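Long-range contacts in oligopeptide-binding protein AppA (Bacillus subtilis, PDB 1XOC), which captures oligopeptides, here a nonapeptide, as the binding protein of an oligopeptide permease that can replace the OPP system in sporulation and competence: residues K321-P326 against E469-Y474; S316-K321 against K464-E469; A227-L232 against F240-T245. All coordinates share one frame; numbering follows the deposited sequence.

Interaction 1: K321-P326 against E469-Y474; sequences KDIDVP and EYEQIY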
ATOM      1  N   LYS A 321       8.368 -20.650   4.918  1.00 31.84           N
ATOM      2  CA  LYS A 321       7.647 -21.871   4.593  1.00 32.16           C
ATOM      3  C   LYS A 321       7.478 -22.822   5.790  1.00 32.78           C
ATOM      4  O   LYS A 321       6.456 -23.504   5.913  1.00 32.60           O
ATOM      5  CB  LYS A 321       8.387 -22.585   3.462  1.00 32.49           C
ATOM      6  CG  LYS A 321       7.574 -23.643   2.737  1.00 32.85           C
ATOM      7  CD  LYS A 321       7.855 -23.631   1.237  1.00 32.69           C
ATOM      8  CE  LYS A 321       7.328 -22.363   0.558  1.00 33.03           C
ATOM      9  NZ  LYS A 321       7.371 -22.502  -0.928  1.00 33.41           N
ATOM     10  N   ASP A 322       8.469 -22.841   6.679  1.00 33.19           N
ATOM     11  CA  ASP A 322       8.578 -23.872   7.718  1.00 33.40           C
ATOM     12  C   ASP A 322       8.785 -23.291   9.121  1.00 33.48           C
ATOM     13  O   ASP A 322       9.561 -23.831   9.916  1.00 34.03           O
ATOM     14  CB  ASP A 322       9.735 -24.825   7.363  1.00 33.76           C
ATOM     15  CG  ASP A 322      11.034 -24.081   7.020  1.00 34.75           C
ATOM     16  OD1 ASP A 322      12.119 -24.699   7.088  1.00 35.26           O
ATOM     17  OD2 ASP A 322      10.957 -22.873   6.684  1.00 36.47           O
ATOM     18  N   ILE A 323       8.074 -22.208   9.423  1.00 33.21           N
ATOM     19  CA  ILE A 323       8.189 -21.507  10.702  1.00 32.88           C
ATOM     20  C   ILE A 323       6.950 -21.781  11.572  1.00 32.89           C
ATOM     21  O   ILE A 323       5.813 -21.760  11.085  1.00 32.45           O
ATOM     22  CB  ILE A 323       8.357 -19.977  10.453  1.00 32.66           C
ATOM     23  CG1 ILE A 323       8.988 -19.276  11.644  1.00 32.50           C
ATOM     24  CG2 ILE A 323       7.014 -19.297  10.109  1.00 32.43           C
ATOM     25  CD1 ILE A 323       8.971 -17.761  11.499  1.00 32.36           C
ATOM     26  N   ASP A 324       7.160 -22.051  12.854  1.00 32.55           N
ATOM     27  CA  ASP A 324       6.038 -22.149  13.782  1.00 32.58           C
ATOM     28  C   ASP A 324       5.986 -20.877  14.613  1.00 31.63           C
ATOM     29  O   ASP A 324       6.714 -20.708  15.565  1.00 32.04           O
ATOM     30  CB  ASP A 324       6.150 -23.401  14.672  1.00 33.38           C
ATOM     31  CG  ASP A 324       5.500 -24.660  14.037  1.00 35.50           C
ATOM     32  OD1 ASP A 324       4.597 -24.511  13.175  1.00 39.02           O
ATOM     33  OD2 ASP A 324       5.877 -25.801  14.418  1.00 37.45           O
ATOM     34  N   VAL A 325       5.116 -19.972  14.225  1.00 31.18           N
ATOM     35  CA  VAL A 325       4.965 -18.697  14.892  1.00 30.74           C
ATOM     36  C   VAL A 325       3.786 -18.846  15.869  1.00 30.03           C
ATOM     37  O   VAL A 325       2.925 -19.687  15.642  1.00 29.79           O
ATOM     38  CB  VAL A 325       4.741 -17.602  13.800  1.00 30.99           C
ATOM     39  CG1 VAL A 325       3.550 -16.748  14.074  1.00 31.45           C
ATOM     40  CG2 VAL A 325       6.010 -16.802  13.592  1.00 30.85           C
ATOM     41  N   PRO A 326       3.761 -18.069  16.974  1.00 29.34           N
ATOM     42  CA  PRO A 326       2.554 -18.117  17.797  1.00 29.44           C
ATOM     43  C   PRO A 326       1.354 -17.597  17.014  1.00 29.02           C
ATOM     44  O   PRO A 326       1.430 -16.538  16.404  1.00 28.49           O
ATOM     45  CB  PRO A 326       2.861 -17.179  18.973  1.00 28.98           C
ATOM     46  CG  PRO A 326       3.959 -16.359  18.554  1.00 29.96           C
ATOM     47  CD  PRO A 326       4.762 -17.150  17.538  1.00 29.85           C
ATOM     48  N   GLU A 469      17.500 -15.188   8.724  1.00 30.67           N
ATOM     49  CA  GLU A 469      17.495 -14.201   9.801  1.00 31.60           C
ATOM     50  C   GLU A 469      16.116 -13.570   9.974  1.00 31.90           C
ATOM     51  O   GLU A 469      15.736 -13.183  11.085  1.00 32.89           O
ATOM     52  CB  GLU A 469      18.548 -13.118   9.550  1.00 32.21           C
ATOM     53  CG  GLU A 469      19.955 -13.565   9.971  1.00 35.46           C
ATOM     54  CD  GLU A 469      20.176 -13.498  11.484  1.00 38.82           C
ATOM     55  OE1 GLU A 469      19.700 -12.511  12.101  1.00 41.74           O
ATOM     56  OE2 GLU A 469      20.835 -14.408  12.043  1.00 41.67           O
ATOM     57  N   TYR A 470      15.357 -13.470   8.881  1.00 31.82           N
ATOM     58  CA  TYR A 470      13.994 -12.946   8.964  1.00 31.51           C
ATOM     59  C   TYR A 470      13.036 -13.855   9.720  1.00 31.73           C
ATOM     60  O   TYR A 470      12.037 -13.378  10.238  1.00 32.05           O
ATOM     61  CB  TYR A 470      13.432 -12.533   7.586  1.00 31.16           C
ATOM     62  CG  TYR A 470      13.266 -11.035   7.525  1.00 31.39           C
ATOM     63  CD1 TYR A 470      14.277 -10.215   7.046  1.00 30.76           C
ATOM     64  CD2 TYR A 470      12.125 -10.433   8.030  1.00 31.04           C
ATOM     65  CE1 TYR A 470      14.145  -8.825   7.046  1.00 31.03           C
ATOM     66  CE2 TYR A 470      11.986  -9.058   8.035  1.00 30.69           C
ATOM     67  CZ  TYR A 470      12.992  -8.247   7.536  1.00 32.07           C
ATOM     68  OH  TYR A 470      12.860  -6.850   7.536  1.00 32.60           O
ATOM     69  N   GLU A 471      13.325 -15.145   9.831  1.00 31.71           N
ATOM     70  CA  GLU A 471      12.496 -16.005  10.691  1.00 32.78           C
ATOM     71  C   GLU A 471      12.396 -15.445  12.129  1.00 32.36           C
ATOM     72  O   GLU A 471      11.328 -15.453  12.740  1.00 32.38           O
ATOM     73  CB  GLU A 471      13.046 -17.432  10.730  1.00 32.75           C
ATOM     74  CG  GLU A 471      12.895 -18.196   9.423  1.00 34.75           C
ATOM     75  CD  GLU A 471      13.615 -19.552   9.422  1.00 35.84           C
ATOM     76  OE1 GLU A 471      14.207 -19.956  10.461  1.00 39.59           O
ATOM     77  OE2 GLU A 471      13.599 -20.223   8.360  1.00 39.91           O
ATOM     78  N   GLN A 472      13.513 -14.953  12.656  1.00 32.17           N
ATOM     79  CA  GLN A 472      13.533 -14.353  13.984  1.00 32.31           C
ATOM     80  C   GLN A 472      12.700 -13.088  14.073  1.00 31.79           C
ATOM     81  O   GLN A 472      12.092 -12.827  15.094  1.00 31.96           O
ATOM     82  CB  GLN A 472      14.957 -14.001  14.396  1.00 32.31           C
ATOM     83  CG  GLN A 472      15.869 -15.173  14.535  1.00 33.40           C
ATOM     84  CD  GLN A 472      17.237 -14.750  15.013  1.00 34.17           C
ATOM     85  OE1 GLN A 472      17.367 -14.126  16.070  1.00 37.81           O
ATOM     86  NE2 GLN A 472      18.271 -15.081  14.240  1.00 37.02           N
ATOM     87  N   ILE A 473      12.710 -12.280  13.022  1.00 31.33           N
ATOM     88  CA  ILE A 473      11.938 -11.031  13.007  1.00 31.86           C
ATOM     89  C   ILE A 473      10.444 -11.354  13.008  1.00 31.92           C
ATOM     90  O   ILE A 473       9.679 -10.788  13.782  1.00 32.30           O
ATOM     91  CB  ILE A 473      12.325 -10.153  11.802  1.00 31.52           C
ATOM     92  CG1 ILE A 473      13.732  -9.604  11.985  1.00 31.01           C
ATOM     93  CG2 ILE A 473      11.361  -8.983  11.651  1.00 32.07           C
ATOM     94  CD1 ILE A 473      14.393  -9.067  10.698  1.00 31.69           C
ATOM     95  N   TYR A 474      10.035 -12.274  12.146  1.00 31.78           N
ATOM     96  CA  TYR A 474       8.657 -12.756  12.145  1.00 31.44           C
ATOM     97  C   TYR A 474       8.210 -13.289  13.503  1.00 31.69           C
ATOM     98  O   TYR A 474       7.104 -12.997  13.942  1.00 32.15           O
ATOM     99  CB  TYR A 474       8.503 -13.845  11.095  1.00 31.69           C
ATOM    100  CG  TYR A 474       8.646 -13.366   9.676  1.00 30.61           C
ATOM    101  CD1 TYR A 474       9.253 -14.166   8.728  1.00 33.45           C
ATOM    102  CD2 TYR A 474       8.127 -12.134   9.263  1.00 33.51           C
ATOM    103  CE1 TYR A 474       9.370 -13.751   7.427  1.00 33.07           C
ATOM    104  CE2 TYR A 474       8.247 -11.712   7.962  1.00 32.87           C
ATOM    105  CZ  TYR A 474       8.846 -12.534   7.053  1.00 33.19           C
ATOM    106  OH  TYR A 474       8.978 -12.136   5.770  1.00 33.66           O
TER
HETATM  107  O   HOH W   1      13.362 -22.620   9.112  1.00 59.04           O
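Ile323 drives its CD1 methyl against helix 463-480, where it lies 3.5 Å from Glu471 O and 4.0 Å from Tyr474 CB. The side chain is stretched out: CG1 stands anti to the backbone N (chi1 -159°) and CD1 continues the line (chi2 -172°), giving the loop the length to meet the helix backbone. It crosses the Tyr474 side chain at about a right angle and touches it at CB, while the phenol ring turns off elsewhere. Two residues on, Val325 CG2 comes to 4.0 Å from Tyr474 O. In this family 5 solute-binding protein, of the type II periplasmic binding fold, the contact lays the irregular loop between strand 306-307 and helix 332-341 alongside a long helix late in the chain. Its surface end is acidic. Asp322 OD2 and Glu471 OE2 approach to 4.1 Å with their carboxylate planes nearly perpendicular, a meeting of like charges probably eased by the salt bridge of Glu471 OE1 to Lys468. A water spans the pair as well, donating to Glu471 OE2 at a doubtfully short 2.5 Å and, weakly, to Asp322 OD1 at 3.2 Å.

Interaction 2: S316-K321 against K464-E469; sequences SWNYPK and KQYSKE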
ATOM      1  N   SER A 316       5.576 -13.821  -1.454  1.00 28.37           N
ATOM      2  CA  SER A 316       6.928 -13.347  -1.293  1.00 28.95           C
ATOM      3  C   SER A 316       7.906 -14.509  -1.219  1.00 28.69           C
ATOM      4  O   SER A 316       7.667 -15.510  -0.521  1.00 28.63           O
ATOM      5  CB  SER A 316       7.066 -12.543  -0.019  1.00 30.04           C
ATOM      6  OG  SER A 316       8.425 -12.190   0.164  1.00 29.76           O
ATOM      7  N   TRP A 317       9.059 -14.341  -1.859  1.00 29.48           N
ATOM      8  CA  TRP A 317      10.140 -15.310  -1.715  1.00 29.01           C
ATOM      9  C   TRP A 317      10.628 -15.378  -0.272  1.00 29.11           C
ATOM     10  O   TRP A 317      11.290 -16.338   0.110  1.00 28.45           O
ATOM     11  CB  TRP A 317      11.322 -15.004  -2.649  1.00 28.81           C
ATOM     12  CG  TRP A 317      11.923 -13.642  -2.510  1.00 28.34           C
ATOM     13  CD1 TRP A 317      11.642 -12.563  -3.280  1.00 29.78           C
ATOM     14  CD2 TRP A 317      12.922 -13.207  -1.571  1.00 28.14           C
ATOM     15  NE1 TRP A 317      12.365 -11.487  -2.874  1.00 31.68           N
ATOM     16  CE2 TRP A 317      13.190 -11.858  -1.849  1.00 29.47           C
ATOM     17  CE3 TRP A 317      13.631 -13.828  -0.554  1.00 29.23           C
ATOM     18  CZ2 TRP A 317      14.114 -11.104  -1.119  1.00 29.31           C
ATOM     19  CZ3 TRP A 317      14.577 -13.090   0.160  1.00 30.14           C
ATOM     20  CH2 TRP A 317      14.807 -11.743  -0.126  1.00 30.91           C
ATOM     21  N   ASN A 318      10.321 -14.369   0.532  1.00 29.24           N
ATOM     22  CA  ASN A 318      10.775 -14.350   1.917  1.00 29.50           C
ATOM     23  C   ASN A 318       9.768 -14.944   2.889  1.00 30.09           C
ATOM     24  O   ASN A 318      10.011 -14.971   4.097  1.00 31.56           O
ATOM     25  CB  ASN A 318      11.074 -12.914   2.330  1.00 30.25           C
ATOM     26  CG  ASN A 318      12.056 -12.823   3.480  1.00 30.34           C
ATOM     27  OD1 ASN A 318      12.985 -13.620   3.596  1.00 33.54           O
ATOM     28  ND2 ASN A 318      11.847 -11.844   4.347  1.00 34.39           N
ATOM     29  N   TYR A 319       8.617 -15.374   2.385  1.00 30.19           N
ATOM     30  CA  TYR A 319       7.580 -15.890   3.250  1.00 30.44           C
ATOM     31  C   TYR A 319       8.115 -17.180   3.835  1.00 30.67           C
ATOM     32  O   TYR A 319       8.607 -18.036   3.087  1.00 30.83           O
ATOM     33  CB  TYR A 319       6.293 -16.114   2.477  1.00 31.55           C
ATOM     34  CG  TYR A 319       5.096 -16.482   3.350  1.00 30.41           C
ATOM     35  CD1 TYR A 319       4.784 -17.820   3.605  1.00 32.83           C
ATOM     36  CD2 TYR A 319       4.298 -15.507   3.934  1.00 30.30           C
ATOM     37  CE1 TYR A 319       3.692 -18.154   4.400  1.00 33.37           C
ATOM     38  CE2 TYR A 319       3.209 -15.839   4.702  1.00 32.07           C
ATOM     39  CZ  TYR A 319       2.909 -17.152   4.933  1.00 34.00           C
ATOM     40  OH  TYR A 319       1.809 -17.467   5.724  1.00 34.68           O
ATOM     41  N   PRO A 320       8.062 -17.317   5.169  1.00 29.82           N
ATOM     42  CA  PRO A 320       8.694 -18.443   5.838  1.00 30.35           C
ATOM     43  C   PRO A 320       7.866 -19.707   5.698  1.00 30.40           C
ATOM     44  O   PRO A 320       6.801 -19.810   6.290  1.00 31.54           O
ATOM     45  CB  PRO A 320       8.772 -17.973   7.286  1.00 29.64           C
ATOM     46  CG  PRO A 320       7.629 -17.085   7.441  1.00 29.51           C
ATOM     47  CD  PRO A 320       7.421 -16.407   6.127  1.00 29.40           C
ATOM     48  N   LYS A 321       8.368 -20.650   4.918  1.00 31.84           N
ATOM     49  CA  LYS A 321       7.647 -21.871   4.593  1.00 32.16           C
ATOM     50  C   LYS A 321       7.478 -22.822   5.790  1.00 32.78           C
ATOM     51  O   LYS A 321       6.456 -23.504   5.913  1.00 32.60           O
ATOM     52  CB  LYS A 321       8.387 -22.585   3.462  1.00 32.49           C
ATOM     53  CG  LYS A 321       7.574 -23.643   2.737  1.00 32.85           C
ATOM     54  CD  LYS A 321       7.855 -23.631   1.237  1.00 32.69           C
ATOM     55  CE  LYS A 321       7.328 -22.363   0.558  1.00 33.03           C
ATOM     56  NZ  LYS A 321       7.371 -22.502  -0.928  1.00 33.41           N
ATOM     57  N   LYS A 464      19.067 -16.469   0.971  1.00 32.73           N
ATOM     58  CA  LYS A 464      18.867 -17.550   1.932  1.00 32.40           C
ATOM     59  C   LYS A 464      19.239 -17.105   3.339  1.00 31.78           C
ATOM     60  O   LYS A 464      18.523 -17.394   4.289  1.00 31.76           O
ATOM     61  CB  LYS A 464      19.663 -18.798   1.549  1.00 32.66           C
ATOM     62  CG  LYS A 464      19.215 -19.450   0.250  1.00 33.65           C
ATOM     63  CD  LYS A 464      17.788 -19.989   0.352  1.00 34.58           C
ATOM     64  CE  LYS A 464      17.465 -20.967  -0.781  1.00 34.31           C
ATOM     65  NZ  LYS A 464      16.019 -21.342  -0.785  1.00 34.05           N
ATOM     66  N   GLN A 465      20.352 -16.395   3.463  1.00 31.23           N
ATOM     67  CA  GLN A 465      20.787 -15.866   4.757  1.00 30.77           C
ATOM     68  C   GLN A 465      19.799 -14.821   5.255  1.00 29.86           C
ATOM     69  O   GLN A 465      19.465 -14.785   6.442  1.00 29.03           O
ATOM     70  CB  GLN A 465      22.183 -15.254   4.642  1.00 30.61           C
ATOM     71  CG  GLN A 465      23.271 -16.257   4.278  1.00 31.78           C
ATOM     72  CD  GLN A 465      24.623 -15.613   3.969  1.00 31.81           C
ATOM     73  OE1 GLN A 465      25.579 -16.312   3.621  1.00 35.03           O
ATOM     74  NE2 GLN A 465      24.705 -14.284   4.093  1.00 33.56           N
ATOM     75  N   TYR A 466      19.337 -13.976   4.334  1.00 29.12           N
ATOM     76  CA  TYR A 466      18.329 -12.958   4.632  1.00 29.13           C
ATOM     77  C   TYR A 466      17.033 -13.585   5.158  1.00 29.01           C
ATOM     78  O   TYR A 466      16.534 -13.201   6.209  1.00 29.31           O
ATOM     79  CB  TYR A 466      18.032 -12.156   3.370  1.00 28.06           C
ATOM     80  CG  TYR A 466      17.141 -10.950   3.556  1.00 27.92           C
ATOM     81  CD1 TYR A 466      17.659  -9.746   4.011  1.00 27.07           C
ATOM     82  CD2 TYR A 466      15.798 -10.996   3.215  1.00 26.41           C
ATOM     83  CE1 TYR A 466      16.853  -8.615   4.146  1.00 28.43           C
ATOM     84  CE2 TYR A 466      14.987  -9.875   3.362  1.00 25.33           C
ATOM     85  CZ  TYR A 466      15.520  -8.698   3.825  1.00 27.57           C
ATOM     86  OH  TYR A 466      14.743  -7.565   3.959  1.00 28.54           O
ATOM     87  N   SER A 467      16.493 -14.543   4.416  1.00 29.00           N
ATOM     88  CA  SER A 467      15.267 -15.221   4.805  1.00 28.95           C
ATOM     89  C   SER A 467      15.442 -15.957   6.137  1.00 29.01           C
ATOM     90  O   SER A 467      14.517 -16.051   6.931  1.00 27.15           O
ATOM     91  CB  SER A 467      14.842 -16.208   3.703  1.00 29.04           C
ATOM     92  OG  SER A 467      14.578 -15.531   2.485  1.00 28.94           O
ATOM     93  N   LYS A 468      16.634 -16.489   6.389  1.00 28.65           N
ATOM     94  CA  LYS A 468      16.852 -17.248   7.618  1.00 29.88           C
ATOM     95  C   LYS A 468      16.824 -16.326   8.825  1.00 29.97           C
ATOM     96  O   LYS A 468      16.187 -16.632   9.823  1.00 30.27           O
ATOM     97  CB  LYS A 468      18.178 -18.004   7.559  1.00 29.72           C
ATOM     98  CG  LYS A 468      18.370 -19.066   8.656  1.00 30.59           C
ATOM     99  CD  LYS A 468      17.638 -20.365   8.305  1.00 31.93           C
ATOM    100  CE  LYS A 468      17.277 -21.203   9.536  1.00 32.48           C
ATOM    101  NZ  LYS A 468      15.902 -21.806   9.408  1.00 33.20           N
ATOM    102  N   GLU A 469      17.500 -15.188   8.724  1.00 30.67           N
ATOM    103  CA  GLU A 469      17.495 -14.201   9.801  1.00 31.60           C
ATOM    104  C   GLU A 469      16.116 -13.570   9.974  1.00 31.90           C
ATOM    105  O   GLU A 469      15.736 -13.183  11.085  1.00 32.89           O
ATOM    106  CB  GLU A 469      18.548 -13.118   9.550  1.00 32.21           C
ATOM    107  CG  GLU A 469      19.955 -13.565   9.971  1.00 35.46           C
ATOM    108  CD  GLU A 469      20.176 -13.498  11.484  1.00 38.82           C
ATOM    109  OE1 GLU A 469      19.700 -12.511  12.101  1.00 41.74           O
ATOM    110  OE2 GLU A 469      20.835 -14.408  12.043  1.00 41.67           O
TER
HETATM  111  O   HOH W   2      11.834 -16.015   5.979  1.00 33.45           O
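Asn318 and Ser467 meet where the two backbones come nearest, their CA atoms 5.4 Å apart. Asn318 OD1 reaches to 2.7 Å from Ser467 OG, whose single proton also has the carbonyl of Arg463 within range. On the packed side, the amide's other arm carries ND2 to 3.8 Å from Tyr466 CE2, the amide plane tilted 37° from the phenol ring. Trp317 closes in next to it, its CG held between the backbone N and the carbonyl carbon (chi1 56°), which swings the six-membered ring toward the helix: CH2 sits 3.6 Å from Tyr466 CD2, the ring planes inclined at 46°, and Ser467 OG lies at the indole edge, 3.4 Å from CZ3. The loop takes this shape through a type I beta turn from Ser316 to Tyr319, with an ST turn at its start, where Asn318 N donates to Ser316 OG. Cutting Asn318 back to an alanine would probably leave Ser467 OG without its partner in the loop and open a gap beside Tyr466 and Trp317. The other side is looser. There the main chains are joined through a water, which donates to Asn318 O and to Ser467 O at 2.8 Å each, whereas Tyr466 is buried and its hydroxyl bonds to the carbonyl of Pro425.

Interaction 3: A227-L232 against F240-T245; sequences AAEAQL and FNVPAT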
ATOM      1  N   ALA A 227     -22.741  -0.152  -4.703  1.00 32.36           N
ATOM      2  CA  ALA A 227     -23.049   0.777  -5.782  1.00 31.71           C
ATOM      3  C   ALA A 227     -22.135   0.561  -6.972  1.00 30.70           C
ATOM      4  O   ALA A 227     -22.591   0.657  -8.108  1.00 29.58           O
ATOM      5  CB  ALA A 227     -22.973   2.239  -5.288  1.00 31.47           C
ATOM      6  N   ALA A 228     -20.855   0.253  -6.725  1.00 30.25           N
ATOM      7  CA  ALA A 228     -19.901   0.035  -7.788  1.00 30.67           C
ATOM      8  C   ALA A 228     -20.262  -1.230  -8.530  1.00 30.74           C
ATOM      9  O   ALA A 228     -20.147  -1.298  -9.747  1.00 31.70           O
ATOM     10  CB  ALA A 228     -18.505  -0.098  -7.222  1.00 30.47           C
ATOM     11  N   GLU A 229     -20.661  -2.257  -7.801  1.00 30.48           N
ATOM     12  CA  GLU A 229     -21.125  -3.501  -8.442  1.00 31.23           C
ATOM     13  C   GLU A 229     -22.346  -3.267  -9.329  1.00 31.00           C
ATOM     14  O   GLU A 229     -22.407  -3.761 -10.463  1.00 30.44           O
ATOM     15  CB  GLU A 229     -21.400  -4.576  -7.397  1.00 32.86           C
ATOM     16  CG  GLU A 229     -20.128  -5.095  -6.808  1.00 37.12           C
ATOM     17  CD  GLU A 229     -19.198  -5.641  -7.872  1.00 47.59           C
ATOM     18  OE1 GLU A 229     -19.678  -5.980  -8.990  1.00 55.65           O
ATOM     19  OE2 GLU A 229     -17.980  -5.739  -7.606  1.00 53.92           O
ATOM     20  N   ALA A 230     -23.297  -2.490  -8.834  1.00 30.30           N
ATOM     21  CA  ALA A 230     -24.444  -2.087  -9.651  1.00 30.07           C
ATOM     22  C   ALA A 230     -24.041  -1.308 -10.910  1.00 29.83           C
ATOM     23  O   ALA A 230     -24.639  -1.502 -11.969  1.00 29.55           O
ATOM     24  CB  ALA A 230     -25.402  -1.258  -8.834  1.00 29.94           C
ATOM     25  N   GLN A 231     -23.055  -0.417 -10.802  1.00 28.98           N
ATOM     26  CA  GLN A 231     -22.586   0.333 -11.975  1.00 29.29           C
ATOM     27  C   GLN A 231     -21.905  -0.558 -12.987  1.00 29.51           C
ATOM     28  O   GLN A 231     -22.028  -0.340 -14.183  1.00 29.98           O
ATOM     29  CB  GLN A 231     -21.658   1.456 -11.580  1.00 28.90           C
ATOM     30  CG  GLN A 231     -22.401   2.558 -10.850  1.00 28.61           C
ATOM     31  CD  GLN A 231     -21.617   3.823 -10.707  1.00 30.53           C
ATOM     32  OE1 GLN A 231     -21.830   4.588  -9.754  1.00 35.12           O
ATOM     33  NE2 GLN A 231     -20.701   4.062 -11.618  1.00 29.25           N
ATOM     34  N   LEU A 232     -21.156  -1.541 -12.491  1.00 29.94           N
ATOM     35  CA  LEU A 232     -20.531  -2.549 -13.331  1.00 30.46           C
ATOM     36  C   LEU A 232     -21.566  -3.328 -14.148  1.00 30.92           C
ATOM     37  O   LEU A 232     -21.407  -3.519 -15.360  1.00 30.64           O
ATOM     38  CB  LEU A 232     -19.736  -3.504 -12.437  1.00 30.04           C
ATOM     39  CG  LEU A 232     -18.814  -4.450 -13.180  1.00 30.28           C
ATOM     40  CD1 LEU A 232     -17.702  -3.770 -13.912  1.00 30.87           C
ATOM     41  CD2 LEU A 232     -18.234  -5.458 -12.165  1.00 31.24           C
ATOM     42  N   PHE A 240     -13.221  -3.343 -12.369  1.00 29.74           N
ATOM     43  CA  PHE A 240     -13.488  -3.258 -10.930  1.00 29.71           C
ATOM     44  C   PHE A 240     -13.009  -4.512 -10.221  1.00 29.99           C
ATOM     45  O   PHE A 240     -13.160  -5.609 -10.750  1.00 29.27           O
ATOM     46  CB  PHE A 240     -15.000  -3.046 -10.678  1.00 29.99           C
ATOM     47  CG  PHE A 240     -15.328  -2.729  -9.250  1.00 29.78           C
ATOM     48  CD1 PHE A 240     -14.728  -1.659  -8.632  1.00 30.61           C
ATOM     49  CD2 PHE A 240     -16.153  -3.537  -8.510  1.00 30.15           C
ATOM     50  CE1 PHE A 240     -15.012  -1.375  -7.296  1.00 32.99           C
ATOM     51  CE2 PHE A 240     -16.415  -3.259  -7.145  1.00 30.19           C
ATOM     52  CZ  PHE A 240     -15.847  -2.200  -6.566  1.00 29.00           C
ATOM     53  N   ASN A 241     -12.488  -4.341  -8.993  1.00 30.32           N
ATOM     54  CA  ASN A 241     -12.158  -5.442  -8.089  1.00 30.37           C
ATOM     55  C   ASN A 241     -13.401  -5.841  -7.321  1.00 30.79           C
ATOM     56  O   ASN A 241     -13.770  -5.201  -6.323  1.00 30.12           O
ATOM     57  CB  ASN A 241     -11.057  -5.000  -7.123  1.00 31.27           C
ATOM     58  CG  ASN A 241     -10.472  -6.161  -6.301  1.00 32.87           C
ATOM     59  OD1 ASN A 241     -10.934  -7.314  -6.355  1.00 32.87           O
ATOM     60  ND2 ASN A 241      -9.437  -5.835  -5.528  1.00 39.32           N
ATOM     61  N   VAL A 242     -14.079  -6.860  -7.812  1.00 29.56           N
ATOM     62  CA  VAL A 242     -15.343  -7.297  -7.248  1.00 30.53           C
ATOM     63  C   VAL A 242     -15.140  -8.003  -5.914  1.00 30.95           C
ATOM     64  O   VAL A 242     -14.360  -8.961  -5.834  1.00 30.08           O
ATOM     65  CB  VAL A 242     -16.044  -8.301  -8.206  1.00 30.43           C
ATOM     66  CG1 VAL A 242     -17.345  -8.800  -7.621  1.00 32.69           C
ATOM     67  CG2 VAL A 242     -16.228  -7.662  -9.574  1.00 32.79           C
ATOM     68  N   PRO A 243     -15.873  -7.594  -4.870  1.00 31.86           N
ATOM     69  CA  PRO A 243     -15.820  -8.356  -3.609  1.00 31.54           C
ATOM     70  C   PRO A 243     -16.163  -9.828  -3.807  1.00 31.57           C
ATOM     71  O   PRO A 243     -17.052 -10.156  -4.586  1.00 31.15           O
ATOM     72  CB  PRO A 243     -16.920  -7.698  -2.763  1.00 32.37           C
ATOM     73  CG  PRO A 243     -17.011  -6.313  -3.280  1.00 32.59           C
ATOM     74  CD  PRO A 243     -16.772  -6.426  -4.761  1.00 31.95           C
ATOM     75  N   ALA A 244     -15.503 -10.716  -3.069  1.00 32.23           N
ATOM     76  CA  ALA A 244     -15.748 -12.163  -3.235  1.00 32.63           C
ATOM     77  C   ALA A 244     -17.205 -12.578  -3.081  1.00 33.37           C
ATOM     78  O   ALA A 244     -17.681 -13.480  -3.779  1.00 34.32           O
ATOM     79  CB  ALA A 244     -14.905 -12.963  -2.261  1.00 32.91           C
ATOM     80  N   THR A 245     -17.918 -11.936  -2.156  1.00 33.29           N
ATOM     81  CA  THR A 245     -19.307 -12.248  -1.910  1.00 33.87           C
ATOM     82  C   THR A 245     -20.196 -11.951  -3.120  1.00 33.40           C
ATOM     83  O   THR A 245     -21.266 -12.532  -3.247  1.00 33.93           O
ATOM     84  CB  THR A 245     -19.848 -11.500  -0.659  1.00 34.22           C
ATOM     85  OG1 THR A 245     -19.608 -10.104  -0.789  1.00 36.02           O
ATOM     86  CG2 THR A 245     -19.146 -11.973   0.602  1.00 35.72           C
TER
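Ala228 sets its methyl over one face of the Phe240 ring, a CH-pi contact with CB 3.8 Å from the ring centroid and displaced toward the CZ rim. The ring is swung at the helix because CG lies anti to the backbone N (chi1 -171°). Next to this knob, Glu229 folds back at chi2 (-57°) and pushes its carboxylate into a notch formed by Phe240, Val242 and Pro243. Its OE2 enters in the plane of the phenyl ring, at the edge, 3.0 Å from Phe240 CE2, and also lies 3.1 Å from Val242 CG1 and 3.2 Å from Pro243 CD. This oxygen is buried with no polar partner in the model, and surroundings so apolar would probably disfavour a negative charge on it. Leu232 occupies the hollow on the Val242 flank: its CD2 meets Val242 CG2 at 3.9 Å and CD1 faces Phe240 CB. Helix 225-234 is thus fitted against the short strand 240-241, which pairs antiparallel with strand 483-496, with backbone hydrogen bonds between Phe240 and Ala494 and between Val242 and His492. Ala494 also touches Leu232 and Val242, Ala250 of helix 247-250 packs on Glu229 and Val242, and Lys371 of helix 371-385 lies against Pro243.

How the interactions relate
Interactions 1 and 2 are successive parts of one interface, the loop 316-326 running beside helix 463-480, with centres 9 Å apart and with Lys321 and Glu469 in common. Tyr474 joins them directly: its CE1 lies 3.5 Å from Pro320 CD, and its hydroxyl makes a weak hydrogen bond to the carbonyl of Asn318. Interaction 3 stands apart, its centre about 36 Å from each of the others and its nearest atoms about 17 Å from interaction 2. It also lies near the ligand: Asn241 packs on an aromatic side chain of the bound peptide. The Asn241 side chain, about 7 Å from a bound zinc ion, hydrogen-bonds to the backbone of His492, a zinc ligand together with Asp304.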